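Long-range contacts in ABC sugar transporter, periplasmic sugar binding protein (PDB 3ROT), which probably binds a sugar in the periplasm and delivers it to an ABC transporter for uptake into the bacterial cell: residues I9-Q14 with T68-T73; K49-I54 with D72-K77; S78-N83 with K101-V106; V92-K97 with P140-L145. All blocks are in the same frame, centred on the assembly; numbering follows the deposited sequence.

Strand 5-9 runs into contact 1, which closes a loop of more than fifty residues by bringing 9-14 beside 68-73, at the ends of two neighbouring strands. Contact 2 opens inside that loop, on helix 47-59, and finishes just beyond it: the two share Asp-72 and Thr-73, and Gln-50 bonds to Thr-68. Further along, contact 3 ties helix 76-85 to the loop before strand 107-109. Contact 4 crosses it, since 92-97 lies between the two segments of contact 3 and pairs with 140-145, across from the first lobe to the start of helix 143-158 in the second. Ile-69 and Thr-94, joined through their backbones, couple contacts 1 and 4.

Contact 1 (I9-Q14 with T68-T73); sequences ITHGSQ and TIPSDT
The first torsions of His-11 and Thr-68 carry the imidazole of one and the hydroxyl of the other into the gap between the two loops. His-11 CG (chi1 52°) and Thr-68 OG1 (chi1 67°) each stand between the backbone N and the carbonyl carbon of their own residue, and the two side chains cross at about a right angle. His-11 ND1 thus lies 2.7 Å from Thr-68 OG1, in a nearly straight hydrogen bond that either atom could donate. The hydroxyl comes in at the edge of the ring, near its plane. Threonine suits the place because its methyl has work to do as well: Thr-68 CG2 packs on Thr-10 CG2 at 3.8 Å. Thr-10 OG1 donates to Gly-12 O over 2.7 Å, tying the loop after the strand to itself. Pro-70 lies over one face of the His-11 ring, its CB 4.3 Å from the ring centroid in a CH-pi contact; a compact, rigid proline presents C-H groups to the ring at little entropic cost. Trp-18 meets the same ring edge-to-face. Between the backbones, Thr-68 N donates to Ile-9 O over 3.1 Å, carrying the pairing of strands 5-9 and 64-67 into the loops. His-11 NE2 bonds to a glycerol, probably from the crystallisation liquor. In this fold, loops at the C-terminal ends of adjacent parallel strands line the cleft between the lobes, and the position of His-11 is consistent with a place in that binding site.

Contact 2 (K49-I54 with D72-K77); sequences KQVQFI and DTAFSK
Gln-50 NE2 is held by two threonine hydroxyls, in a hydrogen bond with Thr-68 OG1 and a weak one with Thr-67 OG1, and this anchors the amide whose other end rests on Phe-75. The chain reaches that far because CG stands opposite the backbone N (chi1 166°) and continues extended. Gln-50 OE1 lies 3.2 Å from Phe-75 CZ; it is buried here with no polar partner in the model. The amide and ring planes are 73° apart, and Gln-50 CG approaches Phe-75 CE1 to 3.4 Å. Phe-75 CE1 also meets Val-51 CG2, at 3.6 Å, and Ile-54 CD1, at the end of its longer branch, reaches the next ring atom, Phe-75 CD1, at 3.5 Å. Val-51 CG2 touches Ala-74 O at 3.5 Å as well. Branched residues suit this side of the helix by presenting methyls to a broad ring, and Ala-74 CB, 4.3 Å from Val-51 CG2, puts a small side chain at the edge of the contact. Gln-50, Val-51 and Ile-54 form one side of helix 47-59. This side faces the turn that leads into helix 76-85, whose Ser-78 touches Val-51 and Ile-54, while Gln-50 and Ile-54 also lean on Ile-9 of strand 5-9.

Contact 3 (S78-N83 with K101-V106); sequences SLQRAN and KNPYLV
Leu-79, Gln-80 and Pro-103 join the helix of a beta-alpha-beta crossover, 76-85, to the loop packed against it between strands 89-92 and 107-109. Pro-103 and Leu-79 carry most of the burial. The proline ring lies against the helix backbone: its CG is 3.8 Å from Gln-80 N, and its CD is 3.8 Å from Leu-79 CB. A compact, puckered ring packs closely on the helix backbone with no flexible chain to order. The two methyls of Leu-79 touch successive loop residues. Leu-79 CD1 touches Asn-102 CB at 3.4 Å, whereas Leu-79 CD2 meets Pro-103 O, also at 3.4 Å. The crossover links strand 64-67 to its parallel neighbour 89-92 in the Rossmann-like first lobe, and Leu-79 also touches Val-89 of the latter, where a bulky aliphatic residue belongs.

Gln-80 adds the polar tie. Its CG stands opposite the carbonyl carbon (chi1 -78°) and the chain runs on extended, carrying Gln-80 NE2 to within 3.0 Å of Lys-101 O. The N-H points almost straight at the oxygen (168°), which lies close to the amide plane, so this one bond secures a loop carbonyl that has no regular strand to pair with. One turn on, Asn-83 adds CB, 4.1 Å from Pro-103 CG. Past the proline, Tyr-104 turns away from the helix and receives Lys-99 in a cation-pi contact.

Contact 4 (V92-K97 with P140-L145); sequences VDTRPK and PGHIGL. With GOL (glycerol), chain C.
Thr-94 and Ile-143 bury the most surface here, with His-142 next, and between them they join the two lobes beside a bound glycerol, probably from the crystallisation liquor. Thr-94 uses both branches. Its methyl goes to the helix start, with Thr-94 CG2 3.6 Å from Ile-143 CG1 and 3.7 Å from Gly-144 N, an approach made possible by the bare glycine. Its hydroxyl lies 3.2 Å from His-142 CE1, and Thr-94 OG1 donates to Asp-93 OD2 over 2.8 Å, arriving from above the carboxylate plane. Ile-143 CD1 reaches Arg-95 O at 3.3 Å, because CG1 stands between the backbone N and the carbonyl carbon (chi1 64°) and the branch then extends. Isoleucine thus serves twice: CG1 packs on the threonine methyl and CD1, one bond further, reaches the loop carbonyl. His-142 occupies the N-cap of helix 143-158; ND1 accepts weakly from Gly-144 N, and Leu-145 packs over one ring face. With ND1 turned to the helix, His-142 NE2 donates to glycerol O1 over 2.8 Å, in the ring plane. The same O1 donates to Asp-93 OD2 at 2.6 Å, and O2 to Asp-93 OD1 at 2.8 Å. His-11, Arg-148 and Asp-225 bond to the glycerol as well. It may mark the pocket: a carboxylate taking two hydroxyls, and an imidazole giving to one, would suit a sugar, consistent with the family's carbohydrate binding.

Contact 1 (I9-Q14 with T68-T73)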
loop_
_atom_site.group_PDB
_atom_site.type_symbol
_atom_site.label_atom_id
_atom_site.label_comp_id
_atom_site.label_asym_id
_atom_site.label_seq_id
_atom_site.Cartn_x
_atom_site.Cartn_y
_atom_site.Cartn_z
ATOM N N ILE A 9 -3.115 17.112 9.591
ATOM C CA ILE A 9 -2.388 16.042 10.245
ATOM C C ILE A 9 -3.234 14.782 10.380
ATOM O O ILE A 9 -4.389 14.844 10.799
ATOM C CB ILE A 9 -1.897 16.539 11.626
ATOM C CG1 ILE A 9 -1.160 17.875 11.438
ATOM C CG2 ILE A 9 -0.987 15.498 12.268
ATOM C CD1 ILE A 9 -0.659 18.553 12.706
ATOM N N THR A 10 -2.665 13.638 10.003
ATOM C CA THR A 10 -3.376 12.369 10.094
ATOM C C THR A 10 -2.512 11.290 10.731
ATOM O O THR A 10 -1.336 11.503 11.006
ATOM C CB THR A 10 -3.854 11.867 8.703
ATOM O OG1 THR A 10 -2.721 11.553 7.884
ATOM C CG2 THR A 10 -4.704 12.939 8.018
ATOM N N HIS A 11 -3.115 10.136 10.974
ATOM C CA HIS A 11 -2.412 9.020 11.593
ATOM C C HIS A 11 -1.926 7.997 10.568
ATOM O O HIS A 11 -1.344 6.982 10.930
ATOM C CB HIS A 11 -3.326 8.328 12.614
ATOM C CG HIS A 11 -4.664 7.946 12.062
ATOM N ND1 HIS A 11 -5.747 8.802 12.072
ATOM C CD2 HIS A 11 -5.080 6.817 11.439
ATOM C CE1 HIS A 11 -6.773 8.214 11.481
ATOM N NE2 HIS A 11 -6.395 7.010 11.087
ATOM N N GLY A 12 -2.174 8.263 9.291
ATOM C CA GLY A 12 -1.746 7.345 8.250
ATOM C C GLY A 12 -1.636 8.047 6.910
ATOM O O GLY A 12 -2.183 9.137 6.727
ATOM N N SER A 13 -0.951 7.416 5.961
ATOM C CA SER A 13 -0.772 8.028 4.657
ATOM C C SER A 13 -0.634 7.041 3.503
ATOM O O SER A 13 -0.487 7.455 2.357
ATOM C CB SER A 13 0.463 8.931 4.697
ATOM O OG SER A 13 1.619 8.169 5.006
ATOM N N GLN A 14 -0.688 5.746 3.791
ATOM C CA GLN A 14 -0.540 4.747 2.733
ATOM C C GLN A 14 -1.859 4.375 2.054
ATOM O O GLN A 14 -1.910 4.181 0.839
ATOM C CB GLN A 14 0.133 3.483 3.285
ATOM C CG GLN A 14 1.502 3.714 3.935
ATOM C CD GLN A 14 2.382 4.696 3.166
ATOM O OE1 GLN A 14 2.292 5.911 3.358
ATOM N NE2 GLN A 14 3.236 4.171 2.285
ATOM N N THR A 68 -6.913 14.252 12.546
ATOM C CA THR A 68 -7.727 13.110 12.911
ATOM C C THR A 68 -7.443 12.939 14.407
ATOM O O THR A 68 -6.414 13.391 14.899
ATOM C CB THR A 68 -7.291 11.834 12.153
ATOM O OG1 THR A 68 -5.986 11.442 12.588
ATOM C CG2 THR A 68 -7.245 12.085 10.652
ATOM N N ILE A 69 -8.361 12.315 15.135
ATOM C CA ILE A 69 -8.168 12.106 16.559
ATOM C C ILE A 69 -8.660 10.689 16.843
ATOM O O ILE A 69 -9.761 10.496 17.366
ATOM C CB ILE A 69 -8.972 13.149 17.384
ATOM C CG1 ILE A 69 -8.737 14.553 16.811
ATOM C CG2 ILE A 69 -8.545 13.096 18.860
ATOM C CD1 ILE A 69 -9.486 15.686 17.539
ATOM N N PRO A 70 -7.845 9.674 16.479
ATOM C CA PRO A 70 -8.139 8.245 16.653
ATOM C C PRO A 70 -7.957 7.677 18.058
ATOM O O PRO A 70 -7.996 6.464 18.234
ATOM C CB PRO A 70 -7.201 7.584 15.658
ATOM C CG PRO A 70 -5.982 8.426 15.784
ATOM C CD PRO A 70 -6.543 9.849 15.809
ATOM N N SER A 71 -7.752 8.544 19.044
ATOM C CA SER A 71 -7.568 8.106 20.426
ATOM C C SER A 71 -8.265 9.062 21.390
ATOM O O SER A 71 -8.265 10.277 21.180
ATOM C CB SER A 71 -6.079 8.038 20.767
ATOM O OG SER A 71 -5.872 7.708 22.132
ATOM N N ASP A 72 -8.856 8.512 22.447
ATOM C CA ASP A 72 -9.541 9.334 23.436
ATOM C C ASP A 72 -8.572 9.935 24.456
ATOM O O ASP A 72 -8.945 10.840 25.200
ATOM C CB ASP A 72 -10.606 8.519 24.184
ATOM C CG ASP A 72 -11.838 8.237 23.342
ATOM O OD1 ASP A 72 -12.451 9.199 22.826
ATOM O OD2 ASP A 72 -12.205 7.051 23.205
ATOM N N THR A 73 -7.331 9.452 24.478
ATOM C CA THR A 73 -6.345 9.941 25.444
ATOM C C THR A 73 -5.045 10.548 24.887
ATOM O O THR A 73 -4.540 11.545 25.409
ATOM C CB THR A 73 -5.942 8.804 26.423
ATOM O OG1 THR A 73 -5.561 7.639 25.675
ATOM C CG2 THR A 73 -7.098 8.458 27.339
#

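Contact 2 (K49-I54 with D72-K77)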
loop_
_atom_site.group_PDB
_atom_site.type_symbol
_atom_site.label_atom_id
_atom_site.label_comp_id
_atom_site.label_asym_id
_atom_site.label_seq_id
_atom_site.Cartn_x
_atom_site.Cartn_y
_atom_site.Cartn_z
ATOM N N LYS A 49 3.845 9.495 17.021
ATOM C CA LYS A 49 4.450 10.283 15.954
ATOM C C LYS A 49 3.502 11.422 15.572
ATOM O O LYS A 49 3.923 12.574 15.412
ATOM C CB LYS A 49 4.713 9.401 14.739
ATOM C CG LYS A 49 5.434 10.098 13.613
ATOM C CD LYS A 49 6.731 10.719 14.098
ATOM C CE LYS A 49 7.710 10.883 12.952
ATOM N NZ LYS A 49 8.004 9.557 12.322
ATOM N N GLN A 50 2.219 11.096 15.429
ATOM C CA GLN A 50 1.222 12.103 15.085
ATOM C C GLN A 50 1.141 13.162 16.180
ATOM O O GLN A 50 0.992 14.347 15.891
ATOM C CB GLN A 50 -0.160 11.463 14.877
ATOM C CG GLN A 50 -1.298 12.488 14.851
ATOM C CD GLN A 50 -2.637 11.899 14.449
ATOM O OE1 GLN A 50 -2.917 10.729 14.702
ATOM N NE2 GLN A 50 -3.482 12.721 13.833
ATOM N N VAL A 51 1.233 12.733 17.437
ATOM C CA VAL A 51 1.181 13.664 18.556
ATOM C C VAL A 51 2.349 14.644 18.441
ATOM O O VAL A 51 2.188 15.844 18.661
ATOM C CB VAL A 51 1.250 12.922 19.919
ATOM C CG1 VAL A 51 1.521 13.915 21.044
ATOM C CG2 VAL A 51 -0.061 12.194 20.179
ATOM N N GLN A 52 3.520 14.134 18.084
ATOM C CA GLN A 52 4.684 14.993 17.930
ATOM C C GLN A 52 4.454 15.966 16.769
ATOM O O GLN A 52 4.806 17.143 16.856
ATOM C CB GLN A 52 5.935 14.145 17.688
ATOM C CG GLN A 52 7.209 14.958 17.552
ATOM C CD GLN A 52 7.321 16.041 18.610
ATOM O OE1 GLN A 52 7.130 15.787 19.804
ATOM N NE2 GLN A 52 7.640 17.259 18.177
ATOM N N PHE A 53 3.860 15.474 15.682
ATOM C CA PHE A 53 3.561 16.333 14.534
ATOM C C PHE A 53 2.696 17.526 14.962
ATOM O O PHE A 53 2.992 18.679 14.634
ATOM C CB PHE A 53 2.823 15.547 13.448
ATOM C CG PHE A 53 3.716 14.689 12.597
ATOM C CD1 PHE A 53 4.859 15.221 12.007
ATOM C CD2 PHE A 53 3.390 13.359 12.350
ATOM C CE1 PHE A 53 5.665 14.440 11.178
ATOM C CE2 PHE A 53 4.188 12.573 11.525
ATOM C CZ PHE A 53 5.328 13.116 10.937
ATOM N N ILE A 54 1.618 17.238 15.688
ATOM C CA ILE A 54 0.705 18.264 16.173
ATOM C C ILE A 54 1.439 19.249 17.072
ATOM O O ILE A 54 1.225 20.456 17.002
ATOM C CB ILE A 54 -0.453 17.636 16.988
ATOM C CG1 ILE A 54 -1.321 16.772 16.073
ATOM C CG2 ILE A 54 -1.274 18.724 17.651
ATOM C CD1 ILE A 54 -2.382 15.984 16.791
ATOM N N ASP A 72 -8.856 8.512 22.447
ATOM C CA ASP A 72 -9.541 9.334 23.436
ATOM C C ASP A 72 -8.572 9.935 24.456
ATOM O O ASP A 72 -8.945 10.840 25.200
ATOM C CB ASP A 72 -10.606 8.519 24.184
ATOM C CG ASP A 72 -11.838 8.237 23.342
ATOM O OD1 ASP A 72 -12.451 9.199 22.826
ATOM O OD2 ASP A 72 -12.205 7.051 23.205
ATOM N N THR A 73 -7.331 9.452 24.478
ATOM C CA THR A 73 -6.345 9.941 25.444
ATOM C C THR A 73 -5.045 10.548 24.887
ATOM O O THR A 73 -4.540 11.545 25.409
ATOM C CB THR A 73 -5.942 8.804 26.423
ATOM O OG1 THR A 73 -5.561 7.639 25.675
ATOM C CG2 THR A 73 -7.098 8.458 27.339
ATOM N N ALA A 74 -4.508 9.937 23.838
ATOM C CA ALA A 74 -3.257 10.380 23.233
ATOM C C ALA A 74 -3.145 11.856 22.859
ATOM O O ALA A 74 -2.077 12.453 23.009
ATOM C CB ALA A 74 -2.963 9.529 22.004
ATOM N N PHE A 75 -4.234 12.449 22.388
ATOM C CA PHE A 75 -4.207 13.840 21.939
ATOM C C PHE A 75 -4.687 14.939 22.894
ATOM O O PHE A 75 -4.505 16.128 22.612
ATOM C CB PHE A 75 -4.985 13.924 20.627
ATOM C CG PHE A 75 -4.501 12.949 19.594
ATOM C CD1 PHE A 75 -3.409 13.258 18.787
ATOM C CD2 PHE A 75 -5.079 11.687 19.487
ATOM C CE1 PHE A 75 -2.897 12.324 17.894
ATOM C CE2 PHE A 75 -4.577 10.748 18.599
ATOM C CZ PHE A 75 -3.479 11.065 17.798
ATOM N N SER A 76 -5.274 14.546 24.019
ATOM C CA SER A 76 -5.803 15.503 24.994
ATOM C C SER A 76 -4.929 16.714 25.290
ATOM O O SER A 76 -5.347 17.854 25.099
ATOM C CB SER A 76 -6.114 14.783 26.302
ATOM O OG SER A 76 -6.988 13.699 26.060
ATOM N N LYS A 77 -3.718 16.463 25.765
ATOM C CA LYS A 77 -2.805 17.542 26.117
ATOM C C LYS A 77 -2.511 18.464 24.942
ATOM O O LYS A 77 -2.510 19.683 25.090
ATOM C CB LYS A 77 -1.498 16.963 26.651
ATOM C CG LYS A 77 -0.741 17.918 27.544
ATOM C CD LYS A 77 -0.605 17.339 28.945
ATOM C CE LYS A 77 -1.957 16.932 29.510
ATOM N NZ LYS A 77 -1.827 16.279 30.846
#

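Contact 3 (S78-N83 with K101-V106)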
loop_
_atom_site.group_PDB
_atom_site.type_symbol
_atom_site.label_atom_id
_atom_site.label_comp_id
_atom_site.label_asym_id
_atom_site.label_seq_id
_atom_site.Cartn_x
_atom_site.Cartn_y
_atom_site.Cartn_z
ATOM N N SER A 78 -2.253 17.877 23.780
ATOM C CA SER A 78 -1.956 18.651 22.581
ATOM C C SER A 78 -3.148 19.519 22.191
ATOM O O SER A 78 -2.988 20.690 21.845
ATOM C CB SER A 78 -1.608 17.712 21.426
ATOM O OG SER A 78 -0.531 16.858 21.777
ATOM N N LEU A 79 -4.342 18.931 22.252
ATOM C CA LEU A 79 -5.569 19.639 21.915
ATOM C C LEU A 79 -5.799 20.793 22.878
ATOM O O LEU A 79 -6.147 21.897 22.465
ATOM C CB LEU A 79 -6.760 18.679 21.965
ATOM C CG LEU A 79 -6.786 17.662 20.821
ATOM C CD1 LEU A 79 -7.929 16.676 21.033
ATOM C CD2 LEU A 79 -6.932 18.397 19.483
ATOM N N GLN A 80 -5.612 20.522 24.163
ATOM C CA GLN A 80 -5.786 21.545 25.180
ATOM C C GLN A 80 -4.761 22.655 24.980
ATOM O O GLN A 80 -5.078 23.842 25.105
ATOM C CB GLN A 80 -5.651 20.924 26.573
ATOM C CG GLN A 80 -6.898 20.179 27.017
ATOM C CD GLN A 80 -6.686 19.399 28.297
ATOM O OE1 GLN A 80 -5.945 19.825 29.179
ATOM N NE2 GLN A 80 -7.350 18.253 28.410
ATOM N N ARG A 81 -3.533 22.268 24.659
ATOM C CA ARG A 81 -2.480 23.249 24.422
ATOM C C ARG A 81 -2.918 24.147 23.269
ATOM O O ARG A 81 -2.912 25.374 23.387
ATOM C CB ARG A 81 -1.166 22.549 24.062
ATOM C CG ARG A 81 -0.013 23.497 23.760
ATOM C CD ARG A 81 1.223 22.737 23.293
ATOM N NE ARG A 81 2.193 23.619 22.646
ATOM C CZ ARG A 81 3.267 23.200 21.977
ATOM N NH1 ARG A 81 3.522 21.901 21.861
ATOM N NH2 ARG A 81 4.090 24.082 21.421
ATOM N N ALA A 82 -3.302 23.526 22.156
ATOM C CA ALA A 82 -3.749 24.269 20.986
ATOM C C ALA A 82 -4.860 25.232 21.371
ATOM O O ALA A 82 -4.891 26.384 20.929
ATOM C CB ALA A 82 -4.247 23.310 19.920
ATOM N N ASN A 83 -5.775 24.753 22.204
ATOM C CA ASN A 83 -6.894 25.569 22.642
ATOM C C ASN A 83 -6.422 26.813 23.398
ATOM O O ASN A 83 -6.961 27.908 23.210
ATOM C CB ASN A 83 -7.824 24.740 23.523
ATOM C CG ASN A 83 -9.164 25.401 23.718
ATOM O OD1 ASN A 83 -9.856 25.705 22.753
ATOM N ND2 ASN A 83 -9.538 25.630 24.970
ATOM N N LYS A 101 -12.440 17.071 27.271
ATOM C CA LYS A 101 -11.075 16.608 27.507
ATOM C C LYS A 101 -10.235 16.737 26.241
ATOM O O LYS A 101 -9.024 16.951 26.310
ATOM C CB LYS A 101 -11.092 15.146 27.968
ATOM C CG LYS A 101 -11.937 14.930 29.208
ATOM C CD LYS A 101 -12.041 13.462 29.612
ATOM C CE LYS A 101 -10.759 12.948 30.244
ATOM N NZ LYS A 101 -10.968 11.611 30.881
ATOM N N ASN A 102 -10.890 16.604 25.088
ATOM C CA ASN A 102 -10.220 16.694 23.792
ATOM C C ASN A 102 -10.872 17.784 22.950
ATOM O O ASN A 102 -11.590 17.500 21.992
ATOM C CB ASN A 102 -10.308 15.352 23.057
ATOM C CG ASN A 102 -9.704 14.216 23.849
ATOM O OD1 ASN A 102 -10.417 13.404 24.445
ATOM N ND2 ASN A 102 -8.383 14.158 23.872
ATOM N N PRO A 103 -10.604 19.054 23.288
ATOM C CA PRO A 103 -11.179 20.187 22.562
ATOM C C PRO A 103 -10.796 20.316 21.093
ATOM O O PRO A 103 -9.643 20.112 20.708
ATOM C CB PRO A 103 -10.718 21.389 23.385
ATOM C CG PRO A 103 -9.382 20.946 23.879
ATOM C CD PRO A 103 -9.629 19.517 24.293
ATOM N N TYR A 104 -11.796 20.644 20.284
ATOM C CA TYR A 104 -11.647 20.875 18.854
ATOM C C TYR A 104 -12.928 21.624 18.506
ATOM O O TYR A 104 -13.924 21.504 19.218
ATOM C CB TYR A 104 -11.492 19.555 18.069
ATOM C CG TYR A 104 -12.683 18.615 18.081
ATOM C CD1 TYR A 104 -13.756 18.810 17.212
ATOM C CD2 TYR A 104 -12.749 17.552 18.980
ATOM C CE1 TYR A 104 -14.863 17.984 17.239
ATOM C CE2 TYR A 104 -13.857 16.716 19.019
ATOM C CZ TYR A 104 -14.913 16.942 18.144
ATOM O OH TYR A 104 -16.029 16.154 18.187
ATOM N N LEU A 105 -12.903 22.415 17.439
ATOM C CA LEU A 105 -14.073 23.201 17.075
ATOM C C LEU A 105 -15.222 22.382 16.503
ATOM O O LEU A 105 -16.291 22.280 17.117
ATOM C CB LEU A 105 -13.670 24.305 16.097
ATOM C CG LEU A 105 -12.726 25.372 16.665
ATOM C CD1 LEU A 105 -12.275 26.282 15.541
ATOM C CD2 LEU A 105 -13.423 26.183 17.760
ATOM N N VAL A 106 -14.996 21.792 15.335
ATOM C CA VAL A 106 -16.022 20.993 14.674
ATOM C C VAL A 106 -15.423 19.734 14.065
ATOM O O VAL A 106 -14.203 19.585 13.996
ATOM C CB VAL A 106 -16.717 21.799 13.567
ATOM C CG1 VAL A 106 -17.462 22.983 14.187
ATOM C CG2 VAL A 106 -15.679 22.293 12.561
#

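Contact 4 (V92-K97 with P140-L145)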
loop_
_atom_site.group_PDB
_atom_site.type_symbol
_atom_site.label_atom_id
_atom_site.label_comp_id
_atom_site.label_asym_id
_atom_site.label_seq_id
_atom_site.Cartn_x
_atom_site.Cartn_y
_atom_site.Cartn_z
ATOM N N VAL A 92 -11.122 15.840 11.696
ATOM C CA VAL A 92 -11.554 15.224 10.455
ATOM C C VAL A 92 -11.365 13.712 10.507
ATOM O O VAL A 92 -10.459 13.208 11.188
ATOM C CB VAL A 92 -10.769 15.787 9.247
ATOM C CG1 VAL A 92 -10.983 17.283 9.141
ATOM C CG2 VAL A 92 -9.293 15.472 9.398
ATOM N N ASP A 93 -12.243 13.003 9.804
ATOM C CA ASP A 93 -12.209 11.548 9.697
ATOM C C ASP A 93 -12.586 10.808 10.971
ATOM O O ASP A 93 -13.494 9.994 10.964
ATOM C CB ASP A 93 -10.825 11.094 9.223
ATOM C CG ASP A 93 -10.704 9.583 9.132
ATOM O OD1 ASP A 93 -11.287 8.985 8.200
ATOM O OD2 ASP A 93 -10.025 9.001 10.000
ATOM N N THR A 94 -11.884 11.086 12.060
ATOM C CA THR A 94 -12.161 10.424 13.329
ATOM C C THR A 94 -12.155 11.457 14.435
ATOM O O THR A 94 -11.305 12.355 14.452
ATOM C CB THR A 94 -11.087 9.366 13.686
ATOM O OG1 THR A 94 -10.899 8.472 12.584
ATOM C CG2 THR A 94 -11.520 8.565 14.922
ATOM N N ARG A 95 -13.097 11.324 15.360
ATOM C CA ARG A 95 -13.183 12.256 16.474
ATOM C C ARG A 95 -13.289 11.527 17.806
ATOM O O ARG A 95 -13.733 10.381 17.861
ATOM C CB ARG A 95 -14.395 13.167 16.311
ATOM C CG ARG A 95 -15.723 12.445 16.362
ATOM C CD ARG A 95 -16.824 13.428 16.656
ATOM N NE ARG A 95 -18.128 12.980 16.187
ATOM C CZ ARG A 95 -19.202 13.767 16.132
ATOM N NH1 ARG A 95 -19.115 15.036 16.523
ATOM N NH2 ARG A 95 -20.359 13.298 15.675
ATOM N N PRO A 96 -12.885 12.192 18.900
ATOM C CA PRO A 96 -12.933 11.619 20.248
ATOM C C PRO A 96 -14.359 11.626 20.795
ATOM O O PRO A 96 -15.226 12.330 20.283
ATOM C CB PRO A 96 -12.012 12.542 21.035
ATOM C CG PRO A 96 -12.323 13.880 20.429
ATOM C CD PRO A 96 -12.345 13.563 18.934
ATOM N N LYS A 97 -14.604 10.856 21.846
ATOM C CA LYS A 97 -15.943 10.812 22.428
ATOM C C LYS A 97 -16.251 12.045 23.293
ATOM O O LYS A 97 -17.384 12.521 23.328
ATOM C CB LYS A 97 -16.121 9.539 23.268
ATOM C CG LYS A 97 -15.300 9.517 24.549
ATOM C CD LYS A 97 -15.769 8.427 25.514
ATOM C CE LYS A 97 -15.488 7.025 24.977
ATOM N NZ LYS A 97 -15.919 5.945 25.925
ATOM N N PRO A 140 -6.779 -2.247 15.775
ATOM C CA PRO A 140 -7.431 -2.185 17.085
ATOM C C PRO A 140 -6.871 -0.924 17.761
ATOM O O PRO A 140 -5.704 -0.579 17.571
ATOM C CB PRO A 140 -6.963 -3.476 17.755
ATOM C CG PRO A 140 -6.861 -4.420 16.597
ATOM C CD PRO A 140 -6.156 -3.564 15.554
ATOM N N GLY A 141 -7.691 -0.220 18.525
ATOM C CA GLY A 141 -7.202 0.993 19.155
ATOM C C GLY A 141 -7.769 2.208 18.444
ATOM O O GLY A 141 -7.953 3.258 19.055
ATOM N N HIS A 142 -8.044 2.067 17.148
ATOM C CA HIS A 142 -8.624 3.154 16.357
ATOM C C HIS A 142 -10.087 3.287 16.788
ATOM O O HIS A 142 -10.916 2.436 16.463
ATOM C CB HIS A 142 -8.540 2.815 14.868
ATOM C CG HIS A 142 -9.007 3.916 13.965
ATOM N ND1 HIS A 142 -10.227 4.537 14.115
ATOM C CD2 HIS A 142 -8.445 4.457 12.861
ATOM C CE1 HIS A 142 -10.399 5.409 13.139
ATOM N NE2 HIS A 142 -9.333 5.380 12.362
ATOM N N ILE A 143 -10.406 4.362 17.506
ATOM C CA ILE A 143 -11.763 4.559 18.018
ATOM C C ILE A 143 -12.850 4.698 16.956
ATOM O O ILE A 143 -14.027 4.415 17.215
ATOM C CB ILE A 143 -11.818 5.773 18.976
ATOM C CG1 ILE A 143 -11.481 7.067 18.226
ATOM C CG2 ILE A 143 -10.839 5.553 20.124
ATOM C CD1 ILE A 143 -11.453 8.304 19.127
ATOM N N GLY A 144 -12.458 5.119 15.760
ATOM C CA GLY A 144 -13.427 5.251 14.686
ATOM C C GLY A 144 -13.824 3.867 14.205
ATOM O O GLY A 144 -15.009 3.569 14.028
ATOM N N LEU A 145 -12.833 3.004 14.002
ATOM C CA LEU A 145 -13.124 1.659 13.546
ATOM C C LEU A 145 -13.888 0.852 14.602
ATOM O O LEU A 145 -14.661 -0.031 14.254
ATOM C CB LEU A 145 -11.827 0.947 13.140
ATOM C CG LEU A 145 -10.988 1.687 12.090
ATOM C CD1 LEU A 145 -9.869 0.779 11.601
ATOM C CD2 LEU A 145 -11.871 2.119 10.921
HETATM C C1 GOL C . -9.309 5.733 8.631
HETATM O O1 GOL C . -9.306 6.554 9.772
HETATM C C2 GOL C . -10.486 6.044 7.692
HETATM O O2 GOL C . -11.701 6.184 8.404
HETATM C C3 GOL C . -10.590 4.939 6.647
HETATM O O3 GOL C . -11.875 4.369 6.636
#